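Side-chain contacts in phenol hydroxylase component phN (Pseudomonas stutzeri, PDB 3U52), which probably hydroxylates phenol with molecular oxygen at a carboxylate-bound di-iron centre, as the catalytic hydroxylase subunit of a bacterial multicomponent monooxygenase: residues Leu205-Phe210 / Ser228-Glu233; Pro209-Ala214 / Met220-Phe225; Ala294-Tyr299 / Asp326-Leu331. All coordinates share one frame; numbering follows the deposited sequence.

Interaction 1: Leu205-Phe210 / Ser228-Glu233. With FE (Fe (III) ion), chain H.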
# COMPACT_ATOMS: atom_id res chain seq x y z
N LEU A 205 2.65 -4.47 27.57
CA LEU A 205 3.17 -5.84 27.79
C LEU A 205 2.69 -6.86 26.78
O LEU A 205 3.33 -7.90 26.59
CB LEU A 205 2.91 -6.32 29.22
CG LEU A 205 3.63 -5.43 30.23
CD1 LEU A 205 2.99 -5.36 31.61
CD2 LEU A 205 5.05 -5.89 30.32
N LEU A 206 1.54 -6.59 26.16
CA LEU A 206 0.99 -7.43 25.11
C LEU A 206 1.49 -6.94 23.75
O LEU A 206 2.06 -7.71 22.99
CB LEU A 206 -0.55 -7.40 25.16
CG LEU A 206 -1.40 -8.60 24.63
CD1 LEU A 206 -0.62 -9.52 23.68
CD2 LEU A 206 -2.05 -9.43 25.77
N PHE A 207 1.31 -5.66 23.49
CA PHE A 207 1.58 -5.03 22.19
C PHE A 207 3.06 -4.98 21.81
O PHE A 207 3.43 -5.40 20.71
CB PHE A 207 1.02 -3.60 22.20
CG PHE A 207 0.95 -2.92 20.85
CD1 PHE A 207 2.03 -2.18 20.36
CD2 PHE A 207 -0.22 -3.00 20.08
CE1 PHE A 207 1.95 -1.56 19.11
CE2 PHE A 207 -0.30 -2.39 18.82
CZ PHE A 207 0.78 -1.67 18.34
N VAL A 208 3.88 -4.39 22.68
CA VAL A 208 5.30 -4.21 22.35
C VAL A 208 6.04 -5.54 22.02
O VAL A 208 6.71 -5.63 20.98
CB VAL A 208 6.05 -3.36 23.41
CG1 VAL A 208 7.46 -3.06 22.91
CG2 VAL A 208 5.30 -2.00 23.70
N PRO A 209 5.94 -6.58 22.88
CA PRO A 209 6.60 -7.85 22.51
C PRO A 209 6.18 -8.46 21.18
O PRO A 209 7.04 -8.97 20.46
CB PRO A 209 6.19 -8.80 23.66
CG PRO A 209 5.97 -7.88 24.83
CD PRO A 209 5.30 -6.67 24.21
N PHE A 210 4.88 -8.44 20.86
CA PHE A 210 4.42 -9.07 19.61
C PHE A 210 4.87 -8.26 18.41
O PHE A 210 5.39 -8.83 17.44
CB PHE A 210 2.90 -9.32 19.57
CG PHE A 210 2.48 -10.66 20.17
CD1 PHE A 210 2.70 -11.87 19.46
CD2 PHE A 210 1.90 -10.73 21.46
CE1 PHE A 210 2.32 -13.13 20.02
CE2 PHE A 210 1.51 -11.96 22.03
CZ PHE A 210 1.73 -13.20 21.30
N SER A 228 -0.14 0.18 12.03
CA SER A 228 -1.52 0.58 11.73
C SER A 228 -2.46 0.74 12.97
O SER A 228 -3.40 1.57 12.99
CB SER A 228 -2.10 -0.44 10.80
OG SER A 228 -3.01 0.21 9.99
N ALA A 229 -2.20 -0.06 13.99
CA ALA A 229 -3.01 -0.06 15.17
C ALA A 229 -2.58 0.98 16.20
O ALA A 229 -3.34 1.24 17.12
CB ALA A 229 -3.00 -1.44 15.79
N GLN A 230 -1.40 1.61 16.05
CA GLN A 230 -0.93 2.63 17.01
C GLN A 230 -1.89 3.80 17.28
O GLN A 230 -2.19 4.07 18.45
CB GLN A 230 0.44 3.18 16.65
CG GLN A 230 1.53 2.19 16.99
CD GLN A 230 2.90 2.71 16.63
OE1 GLN A 230 3.07 3.35 15.59
NE2 GLN A 230 3.90 2.45 17.49
N SER A 231 -2.36 4.46 16.23
CA SER A 231 -3.31 5.55 16.42
C SER A 231 -4.61 5.08 17.08
O SER A 231 -5.22 5.82 17.83
CB SER A 231 -3.58 6.30 15.11
OG SER A 231 -4.13 5.44 14.13
N ASP A 232 -5.02 3.84 16.82
CA ASP A 232 -6.21 3.30 17.45
C ASP A 232 -5.94 3.20 18.94
O ASP A 232 -6.74 3.66 19.73
CB ASP A 232 -6.55 1.89 16.93
CG ASP A 232 -6.98 1.85 15.46
OD1 ASP A 232 -7.36 2.87 14.86
OD2 ASP A 232 -6.97 0.73 14.91
N GLU A 233 -4.81 2.61 19.33
CA GLU A 233 -4.51 2.34 20.75
C GLU A 233 -4.30 3.58 21.54
O GLU A 233 -4.57 3.55 22.74
CB GLU A 233 -3.30 1.41 20.96
CG GLU A 233 -3.52 -0.00 20.40
CD GLU A 233 -4.87 -0.63 20.77
OE1 GLU A 233 -5.53 -1.14 19.86
OE2 GLU A 233 -5.31 -0.64 21.94
FE FE H . -7.15 -1.51 21.78
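Phe207 reaches across to helix 220-250 and touches Ala229, Gln230 and Glu233 there with two neighbouring atoms at the far end of its ring, CE2 and CZ. Its CG lies anti to the backbone N (chi1 -167°), which carries the ring away from its own helix and into the gap. Phe207 CE2 meets Ala229 CB at 4.2 Å, with the methyl at the ring edge, near its plane. The same Phe207 CE2 is 4.3 Å from Glu233 CG, while Phe207 CZ rests 4.2 Å from Gln230 CG. Both glutamine and glutamate thus offer a methylene to the ring. Glu233 then turns at chi2 (-47°) to present both carboxylate oxygens to an iron(III) ion. The grip is uneven: Glu233 OE2 stands 2.0 Å from the metal and Glu233 OE1 2.5 Å. Glu199 and His236 also bind this ion. A long, flat apolar side chain suits this place because it can span helices whose short axes approach no closer than 12.5 Å. A bound xenon about 4 Å from the Phe207 side chain indicates that the ring borders an apolar pocket. The two helices run almost antiparallel, with helix 125-155 bringing His141 against Ala229 and Glu233, and helix 291-310 receiving Leu205 and Val208.

Interaction 2: Pro209-Ala214 / Met220-Phe225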
# COMPACT_ATOMS: atom_id res chain seq x y z
N PRO A 209 5.94 -6.58 22.88
CA PRO A 209 6.60 -7.85 22.51
C PRO A 209 6.18 -8.46 21.18
O PRO A 209 7.04 -8.97 20.46
CB PRO A 209 6.19 -8.80 23.66
CG PRO A 209 5.97 -7.88 24.83
CD PRO A 209 5.30 -6.67 24.21
N PHE A 210 4.88 -8.44 20.86
CA PHE A 210 4.42 -9.07 19.61
C PHE A 210 4.87 -8.26 18.41
O PHE A 210 5.39 -8.83 17.44
CB PHE A 210 2.90 -9.32 19.57
CG PHE A 210 2.48 -10.66 20.17
CD1 PHE A 210 2.70 -11.87 19.46
CD2 PHE A 210 1.90 -10.73 21.46
CE1 PHE A 210 2.32 -13.13 20.02
CE2 PHE A 210 1.51 -11.96 22.03
CZ PHE A 210 1.73 -13.20 21.30
N MET A 211 4.68 -6.93 18.48
CA MET A 211 4.93 -6.06 17.34
C MET A 211 6.42 -5.78 17.16
O MET A 211 6.90 -5.77 16.05
CB MET A 211 4.08 -4.79 17.46
CG MET A 211 2.55 -5.10 17.71
SD MET A 211 1.79 -6.07 16.38
CE MET A 211 0.43 -6.85 17.18
N SER A 212 7.18 -5.59 18.23
CA SER A 212 8.61 -5.40 18.01
C SER A 212 9.31 -6.74 17.74
O SER A 212 10.28 -6.77 16.97
CB SER A 212 9.27 -4.52 19.07
OG SER A 212 9.47 -5.27 20.24
N GLY A 213 8.78 -7.85 18.26
CA GLY A 213 9.25 -9.20 17.85
C GLY A 213 9.12 -9.38 16.34
O GLY A 213 10.02 -9.92 15.68
N ALA A 214 7.99 -8.96 15.78
CA ALA A 214 7.79 -8.96 14.34
C ALA A 214 8.88 -8.16 13.63
O ALA A 214 9.43 -8.62 12.63
CB ALA A 214 6.40 -8.42 13.98
N MET A 220 6.93 -8.71 8.07
CA MET A 220 6.43 -7.43 7.60
C MET A 220 4.94 -7.28 7.77
O MET A 220 4.46 -6.18 8.08
CB MET A 220 6.78 -7.23 6.14
CG MET A 220 6.28 -5.91 5.57
SD MET A 220 6.65 -5.76 3.79
CE MET A 220 8.44 -5.92 3.80
N ALA A 221 4.19 -8.36 7.60
CA ALA A 221 2.73 -8.32 7.80
C ALA A 221 2.32 -7.89 9.20
O ALA A 221 1.48 -6.99 9.37
CB ALA A 221 2.09 -9.66 7.45
N THR A 222 2.89 -8.55 10.20
CA THR A 222 2.57 -8.27 11.61
C THR A 222 3.03 -6.84 11.99
O THR A 222 2.29 -6.04 12.64
CB THR A 222 3.13 -9.42 12.53
OG1 THR A 222 2.52 -10.67 12.17
CG2 THR A 222 2.94 -9.13 14.05
N VAL A 223 4.24 -6.46 11.56
CA VAL A 223 4.72 -5.17 12.00
C VAL A 223 3.85 -4.04 11.38
O VAL A 223 3.57 -3.04 12.04
CB VAL A 223 6.23 -4.97 11.83
CG1 VAL A 223 6.59 -4.69 10.39
CG2 VAL A 223 6.67 -3.80 12.69
N THR A 224 3.38 -4.26 10.16
CA THR A 224 2.52 -3.32 9.45
C THR A 224 1.16 -3.24 10.16
O THR A 224 0.61 -2.16 10.33
CB THR A 224 2.32 -3.74 7.98
OG1 THR A 224 3.61 -3.74 7.34
CG2 THR A 224 1.37 -2.77 7.23
N PHE A 225 0.61 -4.41 10.54
CA PHE A 225 -0.57 -4.38 11.36
C PHE A 225 -0.30 -3.54 12.63
O PHE A 225 -1.09 -2.66 12.97
CB PHE A 225 -1.10 -5.76 11.76
CG PHE A 225 -2.11 -5.66 12.87
CD1 PHE A 225 -3.39 -5.16 12.60
CD2 PHE A 225 -1.75 -5.93 14.19
CE1 PHE A 225 -4.31 -4.96 13.64
CE2 PHE A 225 -2.67 -5.74 15.24
CZ PHE A 225 -3.95 -5.25 14.96
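Met220 O, two residues before the Thr222 that packs on Ala214, accepts two bonds from a single residue: Thr224 OG1 at 2.7 Å and Thr224 N at 3.0 Å. The two donors come from opposite faces of the carbonyl plane. By donating to Met220 O, the Thr224 hydroxyl finds its acceptor within its own helix. Across the contact the fit is apolar. Ala214 CB sits 3.5 Å from Thr222 CG2, and a side chain this small lets the helices approach to 8.1 Å between their short axes. Thr222 has its methyl anti to the backbone N, facing Ala214, while OG1 pairs with Asp219. Val223 CB lies 4.1 Å from Ala214 CB. Bent at chi2 (-61°), Met211 brings SD and CE to helix 220-250. Met211 CE meets Phe225 CD2 at 3.8 Å, at the ring edge. Met211 SD, 5.5 Å from the centroid of the Phe225 ring and also toward its edge, makes this a Met-aromatic contact. An alanine in place of Met211 would remove the sulfur and methyl and is likely to open a gap beside Thr222 and the Phe225 edge. The contact closes the helical hairpin of 187-216 and 220-250 beside its short connection; here Thr222 also lines a xenon pocket with Phe100, Ala148 and Met149.

Interaction 3: Ala294-Tyr299 / Asp326-Leu331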
# COMPACT_ATOMS: atom_id res chain seq x y z
N ALA A 294 10.89 -5.99 30.19
CA ALA A 294 9.56 -5.47 29.82
C ALA A 294 8.67 -5.20 31.04
O ALA A 294 8.04 -4.14 31.14
CB ALA A 294 8.86 -6.46 28.84
N TRP A 295 8.61 -6.14 31.98
CA TRP A 295 7.85 -5.93 33.22
C TRP A 295 8.33 -4.71 34.01
O TRP A 295 7.52 -3.89 34.51
CB TRP A 295 7.90 -7.16 34.16
CG TRP A 295 6.96 -7.01 35.29
CD1 TRP A 295 7.28 -6.68 36.61
CD2 TRP A 295 5.52 -7.19 35.27
NE1 TRP A 295 6.11 -6.63 37.38
CE2 TRP A 295 5.04 -6.93 36.59
CE3 TRP A 295 4.59 -7.52 34.26
CZ2 TRP A 295 3.66 -7.01 36.92
CZ3 TRP A 295 3.20 -7.57 34.60
CH2 TRP A 295 2.77 -7.32 35.91
N GLU A 296 9.64 -4.62 34.16
CA GLU A 296 10.27 -3.55 34.90
C GLU A 296 9.99 -2.15 34.31
O GLU A 296 9.73 -1.18 35.04
CB GLU A 296 11.75 -3.84 34.91
CG GLU A 296 12.51 -3.09 35.97
CD GLU A 296 13.93 -3.65 36.16
OE1 GLU A 296 14.84 -2.81 36.34
OE2 GLU A 296 14.12 -4.90 36.10
N VAL A 297 10.03 -2.04 32.99
CA VAL A 297 9.77 -0.76 32.35
C VAL A 297 8.28 -0.46 32.27
O VAL A 297 7.83 0.61 32.67
CB VAL A 297 10.42 -0.73 30.94
CG1 VAL A 297 10.05 0.58 30.17
CG2 VAL A 297 11.93 -0.89 31.11
N TYR A 298 7.50 -1.40 31.76
CA TYR A 298 6.12 -1.10 31.46
C TYR A 298 5.22 -1.16 32.67
O TYR A 298 4.25 -0.43 32.75
CB TYR A 298 5.60 -1.97 30.31
CG TYR A 298 6.37 -1.67 29.06
CD1 TYR A 298 7.22 -2.61 28.51
CD2 TYR A 298 6.28 -0.42 28.46
CE1 TYR A 298 7.95 -2.32 27.36
CE2 TYR A 298 7.00 -0.11 27.33
CZ TYR A 298 7.83 -1.05 26.78
OH TYR A 298 8.56 -0.75 25.64
N TYR A 299 5.52 -2.03 33.62
CA TYR A 299 4.69 -2.06 34.80
C TYR A 299 5.38 -1.38 35.95
O TYR A 299 4.80 -0.48 36.55
CB TYR A 299 4.22 -3.48 35.22
CG TYR A 299 3.36 -3.37 36.45
CD1 TYR A 299 3.89 -3.59 37.74
CD2 TYR A 299 2.02 -2.92 36.35
CE1 TYR A 299 3.12 -3.39 38.88
CE2 TYR A 299 1.26 -2.72 37.48
CZ TYR A 299 1.80 -2.94 38.73
OH TYR A 299 0.97 -2.77 39.84
N ASP A 326 8.50 -9.93 41.68
CA ASP A 326 9.39 -11.06 41.93
C ASP A 326 9.28 -12.25 40.92
O ASP A 326 10.28 -12.86 40.60
CB ASP A 326 9.17 -11.59 43.34
CG ASP A 326 10.19 -12.65 43.71
OD1 ASP A 326 11.34 -12.27 44.04
OD2 ASP A 326 9.86 -13.88 43.65
N ALA A 327 8.08 -12.55 40.39
CA ALA A 327 7.91 -13.68 39.45
C ALA A 327 8.56 -13.42 38.09
O ALA A 327 8.75 -14.34 37.30
CB ALA A 327 6.41 -14.06 39.25
N LYS A 328 8.88 -12.17 37.80
CA LYS A 328 9.44 -11.82 36.50
C LYS A 328 10.75 -12.58 36.24
O LYS A 328 11.11 -12.81 35.07
CB LYS A 328 9.62 -10.29 36.34
CG LYS A 328 10.85 -9.70 37.08
CD LYS A 328 10.88 -8.20 36.93
CE LYS A 328 12.01 -7.58 37.78
NZ LYS A 328 11.49 -7.12 39.07
N HIS A 329 11.44 -13.00 37.32
CA HIS A 329 12.69 -13.76 37.17
C HIS A 329 12.47 -15.26 36.82
O HIS A 329 13.43 -15.99 36.57
CB HIS A 329 13.56 -13.63 38.42
CG HIS A 329 13.86 -12.21 38.78
ND1 HIS A 329 14.62 -11.39 37.98
CD2 HIS A 329 13.47 -11.46 39.83
CE1 HIS A 329 14.69 -10.18 38.53
NE2 HIS A 329 14.00 -10.20 39.66
N HIS A 330 11.20 -15.70 36.85
CA HIS A 330 10.86 -17.15 36.83
C HIS A 330 9.83 -17.51 35.77
O HIS A 330 9.89 -18.58 35.15
CB HIS A 330 10.29 -17.54 38.19
CG HIS A 330 11.31 -17.56 39.30
ND1 HIS A 330 12.28 -18.54 39.40
CD2 HIS A 330 11.53 -16.71 40.32
CE1 HIS A 330 13.03 -18.30 40.46
NE2 HIS A 330 12.59 -17.20 41.04
N LEU A 331 8.90 -16.58 35.54
CA LEU A 331 7.67 -16.82 34.75
C LEU A 331 7.86 -17.50 33.39
O LEU A 331 7.25 -18.55 33.10
CB LEU A 331 6.96 -15.51 34.52
CG LEU A 331 5.47 -15.54 34.57
CD1 LEU A 331 4.97 -16.07 35.97
CD2 LEU A 331 5.03 -14.09 34.39
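Lys328 and Trp295 come together through their first torsions: the lysine places CG between its backbone N and carbonyl carbon (chi1 78°), and the tryptophan sets CG anti to its N (chi1 -171°). The result is a packing of helix 291-310 against the turn that leads from helix 321-327 into helix 331-342, in a largely helical fold. The two side chains lie at a slant to each other, with Trp295 CB and Lys328 CB 4.2 Å apart. Farther out, Lys328 CD meets Trp295 CD1 at 3.9 Å, so it is the methylene chain that packs on the indole. A long side chain with an apolar stem and a charged end suits such a place, where the stem is buried and the ammonium must still find partners. A bend near the end of the chain turns that group off the line of the stem, and NZ forms a salt bridge with Glu300 as well as a hydrogen bond to Asn325 O. Glu296 comes near but adds less: Glu296 OE2 is 3.8 Å from Lys328 CE and 4.5 Å from Lys328 NZ, beyond salt-bridge range, so its charge probably contributes only a diffuse attraction. Asn325 serves both partners, since its side-chain OD1 takes the indole NE1 of Trp295, which should limit rotation of the ring. One face of the Trp295 indole is covered from within its own helix by Tyr299 CB, one turn on, 3.7 Å above the ring centre. The imidazole of His329 has Lys328 CG over one face, so the stem is flanked by two flat groups. Just before the lysine, Ala327 O accepts two backbone bonds, from His330 N at 2.8 Å and from Leu331 N at 2.9 Å.

Interactions 1 and 2 lie on the same pair of helices, 187-216 and 220-250, with centres 9 Å apart and Pro209 and Phe210 in common. Interaction 2 sits near the turn joining the pair, where the helices are close; interaction 1 is farther from it, where they have spread. The hairpin is thus closed at its turn and wider where it supplies Glu199, Glu233 and His236 to one iron. Interaction 3 follows later in the sequence, its centre 19 Å from interaction 1 and 22 Å from interaction 2. It touches interaction 1 directly, Leu205 packing on Trp295 and Tyr298, so helix 291-310 joins the iron-binding hairpin to the 326-331 turn.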